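Local coordinates for protein particle-associated glycoside hydrolase (PDB 6C72) that serves as a phage tailspike that depolymerises the capsular polysaccharide of Acinetobacter baumannii, probably as a glycoside hydrolase, during entry into the host, at residues Y529-V534 / A544-I549. Numbering follows the deposited sequence.
Sequences YVELFV and AHNEVI. With ZN (zinc ion), chain J.
Strands 528-536 and 541-550 form an antiparallel beta hairpin at the margin of a C-terminal sheet, and a classic beta bulge sets two residues, Val548 and Ile549, against the single residue Tyr529. Tyr529 N donates a hydrogen bond to Ile549 O (2.7 Å), and Tyr529 O takes one from Ile549 N and a second, weak one from Val548 N. Beyond the bulge the pairing is regular, with Glu531 opposite Asn546 and Phe533 opposite Ala544 as hydrogen-bonded pairs.

On the face carrying those residues, Glu531 and Asn546 run side by side. Asn546 ND2 donates a hydrogen bond to Glu531 OE1 (3.1 Å), coming from the anti side and 34° out of the carboxylate plane, while OE2 is held by a salt bridge to Lys512. Asn546 CB lies at the edge of the Phe533 ring, 3.9 Å from CE1.

The other face pairs Val530 with the CG methylene of Glu547, and Leu532 CD2 with His545 CB at 3.6 Å. His545 CG sits between its backbone N and carbonyl carbon (chi1 65°), which carries the imidazole away from strand 528-536, and its NE2 binds a zinc ion at 2.2 Å.

Strand 509-517 pairs with the far side of strand 528-536, and strand 556-561 covers Val530 and Leu532. The face of Tyr529 and Phe533 meets the trimer partners: Tyr529 packs edge-to-face with Phe533 of the second subunit, and Phe533 likewise with Tyr529 of the third subunit.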
loop_
_atom_site.group_PDB
_atom_site.type_symbol
_atom_site.label_atom_id
_atom_site.label_comp_id
_atom_site.label_asym_id
_atom_site.label_seq_id
_atom_site.Cartn_x
_atom_site.Cartn_y
_atom_site.Cartn_z
ATOM N N TYR A 529 28.588 31.934 -43.832
ATOM C CA TYR A 529 28.249 32.330 -42.467
ATOM C C TYR A 529 27.874 33.808 -42.562
ATOM O O TYR A 529 28.751 34.679 -42.670
ATOM C CB TYR A 529 29.386 32.084 -41.486
ATOM C CG TYR A 529 28.929 32.143 -40.046
ATOM C CD1 TYR A 529 28.521 33.349 -39.477
ATOM C CD2 TYR A 529 28.954 31.009 -39.234
ATOM C CE1 TYR A 529 28.098 33.420 -38.156
ATOM C CE2 TYR A 529 28.550 31.067 -37.899
ATOM C CZ TYR A 529 28.121 32.278 -37.366
ATOM O OH TYR A 529 27.712 32.355 -36.047
ATOM N N VAL A 530 26.576 34.068 -42.592
ATOM C CA VAL A 530 26.024 35.385 -42.864
ATOM C C VAL A 530 25.140 35.776 -41.695
ATOM O O VAL A 530 24.317 34.970 -41.243
ATOM C CB VAL A 530 25.230 35.388 -44.184
ATOM C CG1 VAL A 530 24.487 36.699 -44.379
ATOM C CG2 VAL A 530 26.162 35.104 -45.344
ATOM N N GLU A 531 25.326 36.987 -41.185
ATOM C CA GLU A 531 24.483 37.526 -40.130
ATOM C C GLU A 531 23.630 38.652 -40.701
ATOM O O GLU A 531 24.153 39.587 -41.314
ATOM C CB GLU A 531 25.325 38.006 -38.946
ATOM C CG GLU A 531 26.007 36.866 -38.194
ATOM C CD GLU A 531 26.969 37.335 -37.108
ATOM O OE1 GLU A 531 27.478 38.478 -37.189
ATOM O OE2 GLU A 531 27.199 36.567 -36.147
ATOM N N LEU A 532 22.319 38.539 -40.529
ATOM C CA LEU A 532 21.376 39.575 -40.916
ATOM C C LEU A 532 20.720 40.128 -39.659
ATOM O O LEU A 532 20.381 39.371 -38.740
ATOM C CB LEU A 532 20.308 39.028 -41.878
ATOM C CG LEU A 532 20.763 38.335 -43.170
ATOM C CD1 LEU A 532 19.580 37.987 -44.029
ATOM C CD2 LEU A 532 21.755 39.192 -43.965
ATOM N N PHE A 533 20.510 41.446 -39.637
ATOM C CA PHE A 533 20.032 42.163 -38.458
ATOM C C PHE A 533 18.810 42.993 -38.823
ATOM O O PHE A 533 18.723 43.525 -39.933
ATOM C CB PHE A 533 21.126 43.081 -37.889
ATOM C CG PHE A 533 22.402 42.364 -37.557
ATOM C CD1 PHE A 533 23.321 42.055 -38.546
ATOM C CD2 PHE A 533 22.675 41.984 -36.249
ATOM C CE1 PHE A 533 24.489 41.386 -38.230
ATOM C CE2 PHE A 533 23.845 41.320 -35.924
ATOM C CZ PHE A 533 24.753 41.019 -36.906
ATOM N N VAL A 534 17.844 43.054 -37.914
ATOM C CA VAL A 534 16.624 43.830 -38.108
ATOM C C VAL A 534 16.242 44.486 -36.789
ATOM O O VAL A 534 16.329 43.859 -35.729
ATOM C CB VAL A 534 15.453 42.951 -38.596
ATOM C CG1 VAL A 534 14.309 43.818 -39.076
ATOM C CG2 VAL A 534 15.896 42.031 -39.683
ATOM N N ALA A 544 20.331 45.349 -41.659
ATOM C CA ALA A 544 21.763 45.414 -41.914
ATOM C C ALA A 544 22.257 43.986 -42.076
ATOM O O ALA A 544 21.603 43.036 -41.641
ATOM C CB ALA A 544 22.528 46.132 -40.788
ATOM N N HIS A 545 23.437 43.843 -42.667
ATOM C CA HIS A 545 23.973 42.529 -42.964
ATOM C C HIS A 545 25.447 42.508 -42.601
ATOM O O HIS A 545 26.103 43.547 -42.526
ATOM C CB HIS A 545 23.786 42.167 -44.449
ATOM C CG HIS A 545 24.556 43.050 -45.377
ATOM N ND1 HIS A 545 24.003 44.160 -45.984
ATOM C CD2 HIS A 545 25.850 43.004 -45.778
ATOM C CE1 HIS A 545 24.923 44.753 -46.728
ATOM N NE2 HIS A 545 26.052 44.074 -46.618
ATOM N N ASN A 546 25.958 41.302 -42.374
ATOM C CA ASN A 546 27.373 41.076 -42.080
ATOM C C ASN A 546 27.720 39.704 -42.650
ATOM O O ASN A 546 27.406 38.679 -42.035
ATOM C CB ASN A 546 27.647 41.141 -40.586
ATOM C CG ASN A 546 29.102 40.799 -40.233
ATOM O OD1 ASN A 546 30.032 41.137 -40.963
ATOM N ND2 ASN A 546 29.291 40.092 -39.114
ATOM N N GLU A 547 28.348 39.690 -43.823
ATOM C CA GLU A 547 28.755 38.447 -44.473
ATOM C C GLU A 547 30.167 38.132 -44.000
ATOM O O GLU A 547 31.146 38.677 -44.514
ATOM C CB GLU A 547 28.685 38.571 -45.990
ATOM C CG GLU A 547 27.294 38.834 -46.511
ATOM C CD GLU A 547 27.225 38.866 -48.027
ATOM O OE1 GLU A 547 28.139 38.342 -48.707
ATOM O OE2 GLU A 547 26.263 39.465 -48.544
ATOM N N VAL A 548 30.268 37.247 -43.009
ATOM C CA VAL A 548 31.566 36.813 -42.505
ATOM C C VAL A 548 32.222 35.851 -43.486
ATOM O O VAL A 548 33.415 35.959 -43.786
ATOM C CB VAL A 548 31.387 36.170 -41.118
ATOM C CG1 VAL A 548 32.718 35.704 -40.574
ATOM C CG2 VAL A 548 30.730 37.157 -40.169
ATOM N N ILE A 549 31.443 34.875 -43.959
ATOM C CA ILE A 549 31.813 33.932 -45.005
ATOM C C ILE A 549 30.665 33.885 -46.000
ATOM O O ILE A 549 29.503 33.751 -45.601
ATOM C CB ILE A 549 32.086 32.526 -44.428
ATOM C CG1 ILE A 549 33.369 32.503 -43.603
ATOM C CG2 ILE A 549 32.068 31.444 -45.516
ATOM C CD1 ILE A 549 33.549 31.210 -42.866
HETATM ZN ZN ZN J . 28.109 43.989 -47.517
#